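Integral membrane indolylacetylinositol arabinosyltransferase EmbB (PDB 7BVC) probably polymerises arabinose into the arabinan of mycobacterial cell-wall arabinogalactan, acting as a membrane-embedded arabinosyltransferase that binds the drug ethambutol. Local coordinates at residues S86-L91 with D138-P143; G95-G100 with L115-E120; A239-D244 with S411-P416; A424-G429 with T473-V478; T903-G908 with R917-E922. All blocks are in the same frame, centred on the assembly; numbering follows the deposited sequence.

Contact 1: S86-L91 with D138-P143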
# COMPACT_ATOMS: atom_id res chain seq x y z
N SER B 86 -21.15 -13.23 54.47
CA SER B 86 -20.39 -13.65 55.64
C SER B 86 -18.92 -13.91 55.35
O SER B 86 -18.18 -14.28 56.27
CB SER B 86 -21.01 -14.91 56.25
OG SER B 86 -20.84 -16.03 55.38
N VAL B 87 -18.48 -13.73 54.10
CA VAL B 87 -17.06 -13.88 53.77
C VAL B 87 -16.33 -12.55 53.73
O VAL B 87 -15.09 -12.54 53.73
CB VAL B 87 -16.88 -14.62 52.42
CG1 VAL B 87 -17.59 -15.96 52.45
CG2 VAL B 87 -17.36 -13.77 51.27
N VAL B 88 -17.06 -11.43 53.69
CA VAL B 88 -16.42 -10.12 53.76
C VAL B 88 -15.77 -9.91 55.12
O VAL B 88 -14.70 -9.30 55.23
CB VAL B 88 -17.45 -9.02 53.43
CG1 VAL B 88 -16.96 -7.66 53.89
CG2 VAL B 88 -17.73 -9.01 51.93
N ARG B 89 -16.39 -10.42 56.18
CA ARG B 89 -15.89 -10.27 57.54
C ARG B 89 -14.77 -11.25 57.87
O ARG B 89 -14.40 -11.37 59.04
CB ARG B 89 -17.03 -10.43 58.54
CG ARG B 89 -17.60 -11.83 58.62
CD ARG B 89 -18.84 -11.88 59.51
NE ARG B 89 -20.02 -11.36 58.83
CZ ARG B 89 -20.50 -10.13 59.01
NH1 ARG B 89 -19.91 -9.30 59.86
NH2 ARG B 89 -21.58 -9.74 58.36
N ASP B 90 -14.22 -11.94 56.87
CA ASP B 90 -13.08 -12.83 57.07
C ASP B 90 -11.82 -12.35 56.38
O ASP B 90 -10.72 -12.68 56.84
CB ASP B 90 -13.42 -14.24 56.57
CG ASP B 90 -14.33 -15.00 57.51
OD1 ASP B 90 -14.28 -16.24 57.52
OD2 ASP B 90 -15.09 -14.34 58.26
N LEU B 91 -11.93 -11.60 55.29
CA LEU B 91 -10.76 -11.02 54.65
C LEU B 91 -10.08 -10.04 55.60
O LEU B 91 -10.72 -9.48 56.50
CB LEU B 91 -11.16 -10.30 53.36
CG LEU B 91 -11.40 -11.16 52.13
CD1 LEU B 91 -12.11 -10.36 51.05
CD2 LEU B 91 -10.08 -11.70 51.60
N ASP B 138 -18.67 -1.52 55.38
CA ASP B 138 -19.29 -1.88 56.65
C ASP B 138 -20.80 -2.05 56.56
O ASP B 138 -21.40 -2.58 57.50
CB ASP B 138 -18.94 -0.84 57.72
CG ASP B 138 -19.17 0.59 57.25
OD1 ASP B 138 -20.26 0.87 56.71
OD2 ASP B 138 -18.26 1.42 57.43
N ARG B 139 -21.43 -1.62 55.46
CA ARG B 139 -22.85 -1.89 55.29
C ARG B 139 -23.09 -3.36 54.95
O ARG B 139 -23.99 -3.99 55.51
CB ARG B 139 -23.43 -0.99 54.20
CG ARG B 139 -24.94 -0.99 54.14
CD ARG B 139 -25.48 0.39 53.80
NE ARG B 139 -24.94 0.88 52.54
CZ ARG B 139 -25.62 0.92 51.40
NH1 ARG B 139 -26.88 0.51 51.37
NH2 ARG B 139 -25.05 1.38 50.30
N VAL B 140 -22.29 -3.92 54.04
CA VAL B 140 -22.33 -5.36 53.80
C VAL B 140 -21.85 -6.10 55.04
O VAL B 140 -22.39 -7.16 55.39
CB VAL B 140 -21.49 -5.72 52.56
CG1 VAL B 140 -21.42 -7.23 52.39
CG2 VAL B 140 -22.06 -5.08 51.32
N ALA B 141 -20.84 -5.56 55.72
CA ALA B 141 -20.38 -6.17 56.96
C ALA B 141 -21.43 -6.13 58.06
O ALA B 141 -21.32 -6.86 59.05
CB ALA B 141 -19.09 -5.49 57.44
N GLY B 142 -22.45 -5.28 57.92
CA GLY B 142 -23.53 -5.20 58.88
C GLY B 142 -24.36 -6.47 58.90
O GLY B 142 -24.33 -7.28 57.98
N PRO B 143 -25.13 -6.66 59.98
CA PRO B 143 -25.91 -7.90 60.12
C PRO B 143 -27.26 -7.86 59.41
O PRO B 143 -28.28 -8.24 59.99
CB PRO B 143 -26.08 -8.02 61.64
CG PRO B 143 -26.10 -6.61 62.12
CD PRO B 143 -25.23 -5.80 61.18
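Arg-89 reaches across to the backbone carbonyl of Ala-141 and takes hold of it with both terminal nitrogens at once. NH1 donates to Ala-141 O at 2.9 Å and NH2 donates to the same Ala-141 O at 3.0 Å, an end-on grip in which a single oxygen accepts twice. The oxygen lies close to the guanidinium plane, at its edge, yet the two donors use it differently: NH1 comes in the carbonyl plane, on a lone pair, whereas NH2 sits well above that plane. Neither bond is straight, with N-H...O angles near 140°, as expected when two diverging N-H groups converge on one atom.

The torsions explain the reach. CG of Arg-89 stands between its own backbone N and carbonyl carbon (chi1 68°), and the chain then runs straight until it bends at chi3 (77°), which turns the guanidinium toward Ala-141. A long, flexible arginine suits this exposed place, since it can span the distance to the Ala-141 carbonyl and offer it two N-H groups.

Next to the polar grip lies a small apolar contact. CG2 of Val-88 meets CG1 of Val-140 at 4.1 Å, the two branched side chains crossing at about a right angle; compact valines fit these buried positions. Val-140 also packs on Cys-85, whose disulfide to Cys-145 ties the same two chain regions together. A loop and the residues around the end of a short helix are thus held together beside a disulfide, within the concanavalin-like domain.

Contact 2: G95-G100 with L115-E120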
# COMPACT_ATOMS: atom_id res chain seq x y z
N GLY B 95 -8.42 -6.42 52.54
CA GLY B 95 -9.17 -7.28 51.66
C GLY B 95 -8.38 -7.71 50.43
O GLY B 95 -7.15 -7.69 50.40
N GLY B 96 -9.13 -8.10 49.41
CA GLY B 96 -8.54 -8.55 48.16
C GLY B 96 -9.57 -9.05 47.17
O GLY B 96 -10.59 -8.40 46.96
N LEU B 97 -9.30 -10.20 46.56
CA LEU B 97 -10.18 -10.78 45.56
C LEU B 97 -11.02 -11.87 46.22
O LEU B 97 -10.49 -12.91 46.63
CB LEU B 97 -9.38 -11.36 44.40
CG LEU B 97 -9.27 -10.57 43.10
CD1 LEU B 97 -8.58 -11.42 42.05
CD2 LEU B 97 -10.64 -10.14 42.62
N VAL B 98 -12.33 -11.64 46.32
CA VAL B 98 -13.23 -12.71 46.73
C VAL B 98 -13.20 -13.83 45.71
O VAL B 98 -13.03 -15.01 46.05
CB VAL B 98 -14.65 -12.17 46.94
CG1 VAL B 98 -15.58 -13.29 47.38
CG2 VAL B 98 -14.65 -11.05 47.97
N PHE B 99 -13.37 -13.48 44.43
CA PHE B 99 -13.12 -14.39 43.33
C PHE B 99 -12.91 -13.56 42.08
O PHE B 99 -13.15 -12.35 42.06
CB PHE B 99 -14.25 -15.42 43.16
CG PHE B 99 -15.46 -14.89 42.45
CD1 PHE B 99 -16.50 -14.33 43.17
CD2 PHE B 99 -15.58 -14.99 41.08
CE1 PHE B 99 -17.62 -13.85 42.52
CE2 PHE B 99 -16.70 -14.51 40.43
CZ PHE B 99 -17.72 -13.94 41.15
N GLY B 100 -12.46 -14.22 41.02
CA GLY B 100 -12.25 -13.54 39.75
C GLY B 100 -12.06 -14.57 38.66
O GLY B 100 -11.91 -15.76 38.92
N LEU B 115 -13.98 -8.90 38.22
CA LEU B 115 -13.36 -8.91 39.54
C LEU B 115 -14.36 -8.49 40.60
O LEU B 115 -15.20 -7.62 40.36
CB LEU B 115 -12.14 -7.98 39.58
CG LEU B 115 -11.07 -8.22 38.51
CD1 LEU B 115 -10.16 -7.02 38.39
CD2 LEU B 115 -10.27 -9.47 38.82
N VAL B 116 -14.28 -9.12 41.76
CA VAL B 116 -15.12 -8.79 42.91
C VAL B 116 -14.16 -8.40 44.04
O VAL B 116 -13.68 -9.26 44.79
CB VAL B 116 -16.05 -9.93 43.32
CG1 VAL B 116 -16.95 -9.50 44.46
CG2 VAL B 116 -16.87 -10.39 42.13
N ASN B 117 -13.89 -7.11 44.16
CA ASN B 117 -12.88 -6.62 45.09
C ASN B 117 -13.50 -6.14 46.40
O ASN B 117 -14.65 -5.71 46.45
CB ASN B 117 -12.09 -5.48 44.45
CG ASN B 117 -11.35 -5.91 43.20
OD1 ASN B 117 -11.85 -5.74 42.09
ND2 ASN B 117 -10.16 -6.46 43.38
N VAL B 118 -12.70 -6.22 47.46
CA VAL B 118 -13.08 -5.76 48.79
C VAL B 118 -11.92 -4.93 49.33
O VAL B 118 -10.89 -5.49 49.72
CB VAL B 118 -13.41 -6.92 49.74
CG1 VAL B 118 -13.54 -6.42 51.17
CG2 VAL B 118 -14.68 -7.62 49.29
N THR B 119 -12.08 -3.61 49.33
CA THR B 119 -11.06 -2.71 49.86
C THR B 119 -11.37 -2.44 51.33
O THR B 119 -12.15 -3.16 51.96
CB THR B 119 -11.02 -1.44 49.01
OG1 THR B 119 -11.23 -1.78 47.64
CG2 THR B 119 -9.67 -0.75 49.12
N GLU B 120 -10.74 -1.42 51.92
CA GLU B 120 -11.09 -1.01 53.28
C GLU B 120 -12.38 -0.19 53.33
O GLU B 120 -12.92 0.02 54.42
CB GLU B 120 -9.97 -0.18 53.91
CG GLU B 120 -8.64 -0.87 54.09
CD GLU B 120 -7.75 -0.71 52.88
OE1 GLU B 120 -8.17 -0.05 51.92
OE2 GLU B 120 -6.61 -1.22 52.90
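Leu-97 faces Asn-117 as a non-hydrogen-bonded pair of an antiparallel beta sheet in the concanavalin-like domain, and a backbone bond flanks the pair on each side. Val-118 N donates to Gly-96 O at 3.1 Å, and Val-98 N donates to Val-116 O, also at 3.1 Å. The chain turns a corner at Val-98; past it, Val-116 N reaches Phe-99 O only in a weak bond of 3.4 Å, and Gly-100 faces Leu-115 as a second non-hydrogen-bonded pair. The carbonyl of Val-98 is satisfied by a hydrogen bond from Thr-194 OG1. On its other side strand 114-118 is bonded through Leu-115 and Asn-117 to Ile-126 and Asp-124 of strand 122-127.

Carbon donors add to the set. Gly-95 CA makes a C-H...O contact with Val-118 O, and the positive phi at this position favours glycine. Asn-117 CA does likewise to Gly-96 O.

Leu-97, Leu-115 and Asn-117 share one face of the sheet. Leu-97 CD2 meets Leu-115 CD2 at 3.9 Å and lies beside the Asn-117 amide, the two side chains pointing the same way. At the corner, Val-98 CG2 touches Val-118 CG2 at 3.7 Å. Phe-99 and Val-116 take the other face: Phe-99 has its CG between backbone N and carbonyl carbon (chi1 79°), which sets CE1 3.6 Å from Val-116 CG2, obliquely to the ring.

Contact 3: A239-D244 with S411-P416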
# COMPACT_ATOMS: atom_id res chain seq x y z
N ALA B 239 -27.88 -44.75 -14.72
CA ALA B 239 -29.02 -44.74 -15.63
C ALA B 239 -28.79 -43.79 -16.80
O ALA B 239 -29.13 -44.12 -17.94
CB ALA B 239 -30.30 -44.37 -14.87
N LEU B 240 -28.22 -42.62 -16.53
CA LEU B 240 -27.91 -41.69 -17.61
C LEU B 240 -26.86 -42.27 -18.54
O LEU B 240 -26.92 -42.06 -19.76
CB LEU B 240 -27.44 -40.35 -17.03
CG LEU B 240 -26.96 -39.29 -18.01
CD1 LEU B 240 -28.03 -38.97 -19.03
CD2 LEU B 240 -26.53 -38.03 -17.28
N TRP B 241 -25.89 -43.01 -18.00
CA TRP B 241 -24.90 -43.67 -18.84
C TRP B 241 -25.55 -44.72 -19.73
O TRP B 241 -25.24 -44.82 -20.93
CB TRP B 241 -23.82 -44.30 -17.97
CG TRP B 241 -22.79 -45.08 -18.73
CD1 TRP B 241 -22.26 -44.76 -19.94
CD2 TRP B 241 -22.17 -46.30 -18.32
NE1 TRP B 241 -21.35 -45.71 -20.32
CE2 TRP B 241 -21.27 -46.66 -19.34
CE3 TRP B 241 -22.28 -47.11 -17.19
CZ2 TRP B 241 -20.49 -47.81 -19.26
CZ3 TRP B 241 -21.51 -48.25 -17.12
CH2 TRP B 241 -20.62 -48.59 -18.15
N ARG B 242 -26.45 -45.53 -19.16
CA ARG B 242 -27.17 -46.52 -19.96
C ARG B 242 -28.00 -45.86 -21.05
O ARG B 242 -28.12 -46.40 -22.15
CB ARG B 242 -28.04 -47.38 -19.04
CG ARG B 242 -29.17 -48.11 -19.75
CD ARG B 242 -28.65 -49.27 -20.57
NE ARG B 242 -29.65 -49.74 -21.53
CZ ARG B 242 -29.58 -49.53 -22.84
NH1 ARG B 242 -28.56 -48.86 -23.35
NH2 ARG B 242 -30.53 -49.99 -23.64
N LEU B 243 -28.58 -44.69 -20.76
CA LEU B 243 -29.33 -43.97 -21.78
C LEU B 243 -28.40 -43.43 -22.87
O LEU B 243 -28.76 -43.43 -24.05
CB LEU B 243 -30.12 -42.83 -21.15
CG LEU B 243 -31.46 -43.17 -20.51
CD1 LEU B 243 -32.22 -41.90 -20.18
CD2 LEU B 243 -32.27 -44.07 -21.41
N ASP B 244 -27.21 -42.97 -22.48
CA ASP B 244 -26.25 -42.45 -23.45
C ASP B 244 -25.70 -43.56 -24.34
O ASP B 244 -25.31 -43.29 -25.48
CB ASP B 244 -25.11 -41.75 -22.74
CG ASP B 244 -25.46 -40.33 -22.33
OD1 ASP B 244 -26.57 -39.88 -22.64
OD2 ASP B 244 -24.61 -39.68 -21.68
N SER B 411 -17.36 -36.89 -27.97
CA SER B 411 -18.13 -38.12 -28.12
C SER B 411 -19.62 -37.86 -28.31
O SER B 411 -20.33 -38.76 -28.78
CB SER B 411 -17.92 -39.03 -26.91
OG SER B 411 -18.44 -38.44 -25.74
N GLY B 412 -20.10 -36.67 -27.97
CA GLY B 412 -21.51 -36.38 -28.10
C GLY B 412 -22.39 -37.04 -27.06
O GLY B 412 -23.47 -37.54 -27.39
N ARG B 413 -21.95 -37.06 -25.80
CA ARG B 413 -22.68 -37.70 -24.72
C ARG B 413 -22.83 -36.72 -23.57
O ARG B 413 -22.25 -35.64 -23.55
CB ARG B 413 -21.97 -38.97 -24.25
CG ARG B 413 -22.02 -40.11 -25.24
CD ARG B 413 -21.39 -41.37 -24.67
NE ARG B 413 -21.60 -42.53 -25.53
CZ ARG B 413 -21.18 -43.76 -25.26
NH1 ARG B 413 -20.51 -43.99 -24.14
NH2 ARG B 413 -21.42 -44.75 -26.10
N LEU B 414 -23.64 -37.12 -22.58
CA LEU B 414 -23.91 -36.29 -21.41
C LEU B 414 -23.27 -36.81 -20.13
O LEU B 414 -23.27 -36.10 -19.13
CB LEU B 414 -25.42 -36.15 -21.19
CG LEU B 414 -26.13 -35.06 -21.98
CD1 LEU B 414 -27.63 -35.27 -21.94
CD2 LEU B 414 -25.76 -33.69 -21.43
N THR B 415 -22.72 -38.04 -20.14
CA THR B 415 -22.16 -38.58 -18.90
C THR B 415 -20.89 -37.85 -18.48
O THR B 415 -20.77 -37.51 -17.29
CB THR B 415 -21.94 -40.09 -19.05
OG1 THR B 415 -23.19 -40.72 -19.37
CG2 THR B 415 -21.41 -40.67 -17.75
N PRO B 416 -19.91 -37.59 -19.36
CA PRO B 416 -18.79 -36.73 -18.94
C PRO B 416 -19.23 -35.33 -18.57
O PRO B 416 -18.66 -34.74 -17.65
CB PRO B 416 -17.86 -36.74 -20.16
CG PRO B 416 -18.66 -37.28 -21.28
CD PRO B 416 -19.66 -38.20 -20.68
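Asp-244, on the last turn of helix 231-244, receives two hydrogen bonds on one carboxylate oxygen from the residues leading into helix 415-428. Leu-414 N donates to Asp-244 OD2 at 2.9 Å, and the hydroxyl Thr-415 OG1 donates to the same Asp-244 OD2 at 2.9 Å. The donors approach from opposite faces of the carboxylate, tilted out of its plane by 45° and 38° respectively, so the oxygen is pinched between them. The first torsion of Asp-244 places CG beside its backbone N (chi1 -81°), which sends the carboxylate across the gap. A short acid suits the spot because it brings an acceptor close to where a helix begins, a place where N-H groups tend to lack partners within the helix.

Van der Waals contacts surround this pair of bonds. Thr-415 OG1 also rests near Trp-241, 3.5 Å from its CA, while Leu-240 CD1 lies 4.4 Å from Leu-414 CB. Leu-240 and Leu-414 both pack on Leu-464 as well, which places these leucines in the apolar interior.

Asp-244 and Arg-413 come near each other without a salt bridge. The extended Arg-413 has the backbone carbon of Asp-244 over one guanidinium face, offset toward the rim, with NE 5.7 Å from Asp-244 OD2; its NH2 is instead spent on a salt bridge to Asp-247 and a hydrogen bond to Arg-249 O. The side chain of Arg-455 touches Asp-244 too. With two donors on one oxygen and arginines close by, this buried carboxylate is probably favoured in its ionised form.

Contact 4: A424-G429 with T473-V478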
# COMPACT_ATOMS: atom_id res chain seq x y z
N ALA B 424 -16.56 -29.90 -10.67
CA ALA B 424 -16.54 -28.46 -10.40
C ALA B 424 -17.08 -28.15 -9.01
O ALA B 424 -16.52 -27.30 -8.31
CB ALA B 424 -17.35 -27.72 -11.47
N ALA B 425 -18.15 -28.83 -8.60
CA ALA B 425 -18.68 -28.62 -7.26
C ALA B 425 -17.65 -29.00 -6.20
O ALA B 425 -17.43 -28.25 -5.24
CB ALA B 425 -19.97 -29.42 -7.07
N PHE B 426 -17.00 -30.15 -6.36
CA PHE B 426 -16.06 -30.62 -5.35
C PHE B 426 -14.82 -29.74 -5.29
O PHE B 426 -14.27 -29.51 -4.20
CB PHE B 426 -15.67 -32.07 -5.62
CG PHE B 426 -16.52 -33.06 -4.89
CD1 PHE B 426 -17.67 -33.57 -5.47
CD2 PHE B 426 -16.18 -33.48 -3.62
CE1 PHE B 426 -18.46 -34.48 -4.79
CE2 PHE B 426 -16.96 -34.39 -2.94
CZ PHE B 426 -18.10 -34.89 -3.52
N THR B 427 -14.36 -29.23 -6.43
CA THR B 427 -13.21 -28.34 -6.40
C THR B 427 -13.58 -26.92 -5.99
O THR B 427 -12.69 -26.14 -5.63
CB THR B 427 -12.50 -28.31 -7.75
OG1 THR B 427 -11.29 -27.56 -7.64
CG2 THR B 427 -13.38 -27.67 -8.78
N LEU B 428 -14.87 -26.56 -6.03
CA LEU B 428 -15.31 -25.31 -5.42
C LEU B 428 -15.44 -25.46 -3.91
O LEU B 428 -15.26 -24.48 -3.18
CB LEU B 428 -16.64 -24.87 -6.03
CG LEU B 428 -17.24 -23.54 -5.57
CD1 LEU B 428 -17.82 -22.79 -6.76
CD2 LEU B 428 -18.32 -23.78 -4.53
N GLY B 429 -15.76 -26.66 -3.44
CA GLY B 429 -15.90 -26.89 -2.01
C GLY B 429 -14.59 -26.95 -1.25
O GLY B 429 -14.58 -27.23 -0.05
N THR B 473 -26.07 -31.10 -6.98
CA THR B 473 -26.42 -30.98 -5.57
C THR B 473 -26.12 -32.29 -4.85
O THR B 473 -27.01 -33.04 -4.44
CB THR B 473 -27.88 -30.57 -5.42
OG1 THR B 473 -28.19 -29.53 -6.36
CG2 THR B 473 -28.14 -30.05 -4.01
N VAL B 474 -24.83 -32.58 -4.72
CA VAL B 474 -24.38 -33.72 -3.92
C VAL B 474 -23.26 -33.35 -2.96
O VAL B 474 -23.00 -34.11 -2.00
CB VAL B 474 -23.94 -34.88 -4.84
CG1 VAL B 474 -22.65 -34.53 -5.57
CG2 VAL B 474 -23.80 -36.18 -4.06
N ILE B 475 -22.58 -32.22 -3.14
CA ILE B 475 -21.52 -31.82 -2.22
C ILE B 475 -22.07 -31.31 -0.90
O ILE B 475 -21.29 -31.12 0.05
CB ILE B 475 -20.61 -30.76 -2.86
CG1 ILE B 475 -19.27 -30.68 -2.10
CG2 ILE B 475 -21.30 -29.41 -2.89
CD1 ILE B 475 -18.34 -29.64 -2.62
N LEU B 476 -23.37 -31.06 -0.80
CA LEU B 476 -23.94 -30.64 0.47
C LEU B 476 -23.83 -31.73 1.53
O LEU B 476 -23.62 -31.42 2.70
CB LEU B 476 -25.40 -30.23 0.29
CG LEU B 476 -25.64 -29.01 -0.61
CD1 LEU B 476 -27.08 -28.56 -0.54
CD2 LEU B 476 -24.70 -27.87 -0.22
N ALA B 477 -23.95 -33.00 1.13
CA ALA B 477 -23.82 -34.12 2.05
C ALA B 477 -22.40 -34.29 2.57
O ALA B 477 -22.21 -34.99 3.57
CB ALA B 477 -24.28 -35.41 1.38
N VAL B 478 -21.41 -33.69 1.92
CA VAL B 478 -20.03 -33.74 2.38
C VAL B 478 -19.66 -32.46 3.13
O VAL B 478 -18.90 -32.51 4.10
CB VAL B 478 -19.08 -33.98 1.18
CG1 VAL B 478 -17.63 -33.96 1.63
CG2 VAL B 478 -19.43 -35.28 0.49
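Ile-475 reaches from the short break between helices 462-472 and 476-479 toward the end of helix 415-428, and together with Phe-426 it carries the contact. CB points at the partner segment and divides the work between two branches. The short branch, CG2, lies 4.4 Å from Ala-425 CB, a residue small enough to let the chains come close. The longer branch leaves with CG1 anti to the backbone N (chi1 -162°) and passes over one face of the Phe-426 ring, CG1 standing 4.4 Å from Phe-426 CD2. Its chain stays fully extended, so CD1 probes the helix backbone itself, 3.7 Å from Phe-426 CA and likewise 3.7 Å from Gly-429 CA, where the absence of a side chain admits the methyl.

The far atoms of the Phe-426 ring also meet two valines obliquely: CE1 is 4.3 Å from Val-474 CG1 and CZ is 4.2 Å from Val-478 CG2. Trp-318 borders the same area, donating to Phe-426 O and touching Val-478. No hydrogen bond joins the two segments; this is apolar packing between helix 415-428 and the break before helix 476-479, in predicted transmembrane segments of the GT-C-like domain.

Contact 5: T903-G908 with R917-E922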
# COMPACT_ATOMS: atom_id res chain seq x y z
N THR B 903 35.37 -8.21 14.85
CA THR B 903 34.17 -7.42 14.65
C THR B 903 32.92 -8.26 14.90
O THR B 903 32.90 -9.45 14.59
CB THR B 903 34.12 -6.85 13.23
OG1 THR B 903 33.73 -7.88 12.31
CG2 THR B 903 35.48 -6.30 12.83
N PRO B 904 31.86 -7.66 15.44
CA PRO B 904 30.73 -8.46 15.93
C PRO B 904 29.76 -8.86 14.83
O PRO B 904 29.84 -8.42 13.68
CB PRO B 904 30.05 -7.51 16.92
CG PRO B 904 30.31 -6.17 16.34
CD PRO B 904 31.69 -6.23 15.75
N TYR B 905 28.83 -9.73 15.21
CA TYR B 905 27.74 -10.19 14.36
C TYR B 905 26.44 -9.65 14.94
O TYR B 905 25.83 -10.27 15.81
CB TYR B 905 27.71 -11.72 14.29
CG TYR B 905 28.58 -12.32 13.21
CD1 TYR B 905 28.28 -12.13 11.87
CD2 TYR B 905 29.67 -13.10 13.54
CE1 TYR B 905 29.07 -12.69 10.89
CE2 TYR B 905 30.46 -13.66 12.56
CZ TYR B 905 30.16 -13.45 11.24
OH TYR B 905 30.95 -14.01 10.26
N ASP B 906 26.02 -8.49 14.46
CA ASP B 906 24.77 -7.89 14.91
C ASP B 906 23.59 -8.46 14.13
O ASP B 906 23.64 -8.58 12.90
CB ASP B 906 24.80 -6.37 14.75
CG ASP B 906 25.75 -5.71 15.74
OD1 ASP B 906 25.93 -6.26 16.84
OD2 ASP B 906 26.30 -4.64 15.42
N VAL B 907 22.54 -8.84 14.85
CA VAL B 907 21.33 -9.37 14.22
C VAL B 907 20.10 -8.63 14.75
O VAL B 907 19.07 -8.58 14.08
CB VAL B 907 21.22 -10.89 14.44
CG1 VAL B 907 20.94 -11.20 15.90
CG2 VAL B 907 20.17 -11.49 13.53
N GLY B 908 20.22 -8.04 15.94
CA GLY B 908 19.08 -7.48 16.62
C GLY B 908 18.74 -6.09 16.13
O GLY B 908 19.36 -5.54 15.21
N ARG B 917 28.19 -11.37 18.62
CA ARG B 917 28.78 -12.70 18.46
C ARG B 917 30.22 -12.59 17.98
O ARG B 917 30.53 -11.76 17.11
CB ARG B 917 27.97 -13.54 17.48
CG ARG B 917 26.61 -14.01 17.97
CD ARG B 917 25.54 -12.98 17.69
NE ARG B 917 24.22 -13.42 18.12
CZ ARG B 917 23.27 -13.84 17.29
NH1 ARG B 917 23.50 -13.89 15.99
NH2 ARG B 917 22.10 -14.23 17.77
N TYR B 918 31.08 -13.43 18.53
CA TYR B 918 32.46 -13.55 18.07
C TYR B 918 32.78 -15.04 18.02
O TYR B 918 33.00 -15.68 19.06
CB TYR B 918 33.44 -12.82 18.99
CG TYR B 918 33.08 -11.38 19.25
CD1 TYR B 918 33.26 -10.42 18.27
CD2 TYR B 918 32.57 -10.97 20.47
CE1 TYR B 918 32.94 -9.09 18.49
CE2 TYR B 918 32.24 -9.65 20.71
CZ TYR B 918 32.43 -8.72 19.71
OH TYR B 918 32.10 -7.41 19.94
N PRO B 919 32.77 -15.64 16.83
CA PRO B 919 33.09 -17.07 16.73
C PRO B 919 34.53 -17.33 17.14
O PRO B 919 35.43 -16.55 16.83
CB PRO B 919 32.86 -17.39 15.25
CG PRO B 919 32.99 -16.07 14.56
CD PRO B 919 32.47 -15.05 15.52
N ARG B 920 34.74 -18.44 17.84
CA ARG B 920 36.07 -18.76 18.32
C ARG B 920 36.96 -19.37 17.24
O ARG B 920 38.03 -19.90 17.56
CB ARG B 920 36.00 -19.70 19.53
CG ARG B 920 37.04 -19.38 20.58
CD ARG B 920 37.29 -20.54 21.52
NE ARG B 920 36.12 -20.85 22.33
CZ ARG B 920 36.11 -21.74 23.31
NH1 ARG B 920 37.22 -22.40 23.61
NH2 ARG B 920 35.01 -21.97 24.00
N SER B 921 36.55 -19.30 15.98
CA SER B 921 37.41 -19.68 14.87
C SER B 921 38.29 -18.53 14.41
O SER B 921 39.40 -18.76 13.92
CB SER B 921 36.58 -20.20 13.70
OG SER B 921 35.70 -19.20 13.21
N GLU B 922 37.81 -17.29 14.55
CA GLU B 922 38.64 -16.13 14.25
C GLU B 922 39.78 -16.01 15.26
O GLU B 922 40.93 -15.78 14.88
CB GLU B 922 37.79 -14.86 14.25
CG GLU B 922 36.40 -15.04 13.66
CD GLU B 922 36.38 -14.86 12.16
OE1 GLU B 922 37.45 -14.60 11.57
OE2 GLU B 922 35.29 -14.99 11.57
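Tyr-905 and Arg-917 bring their backbones alongside, CA atoms 4.9 Å apart, and a single weak hydrogen bond, Tyr-905 N to Arg-917 O at 3.3 Å and bent to 128°, joins the backbones here. Side chains supply the rest. CB of Tyr-905 touches CB of Arg-917 at 3.7 Å, and the phenol ring turns its edge to Pro-919, CE2 lying 3.8 Å from Pro-919 CD. The rigid proline ring, crossing the phenol at about a right angle, offers a compact apolar surface for it.

Tyr-918, the next residue along, lies beside Pro-904 and points the same way; its CE1 is 3.6 Å from Pro-904 CB, and the large ring is buried, reaching Leu-885 of strand 882-889. Arg-917 bends at chi2 (87°), which carries its guanidinium toward Val-907; CG1 of the valine sits over one face of that flat group, 3.7 Å from NH1. The loop is also fastened by a backbone bond between Pro-904 and Glu-871.

The loop is therefore packed by its side chains along 914-918, the outermost strand of its four-stranded antiparallel sheet within this chain, in a C-terminal domain whose two such sheets are consistent with a galactose-binding-like beta sandwich.

How the contacts relate
Contacts 1 and 2 form one continuous piece of the concanavalin-like domain, their centres 12 Å apart: Leu-91 CD1 of the loop in contact 1 packs 3.9 Å from Val-118 CB and 4.0 Å from Val-98 CG2 of contact 2. Contacts 3 and 4 lie at the two ends of helix 415-428, with centres about 21 Å apart. Within this membrane domain the side chain of Arg-413 in contact 3 is about 9 Å from bound 4'-phosphopantetheine, and Gly-429 in contact 4 about 13 Å from ethambutol, so neither residue touches its ligand. Contact 5, in the C-terminal domain, stands apart, its nearest atoms about 36 Å from contact 2 and about 40 Å from contact 4.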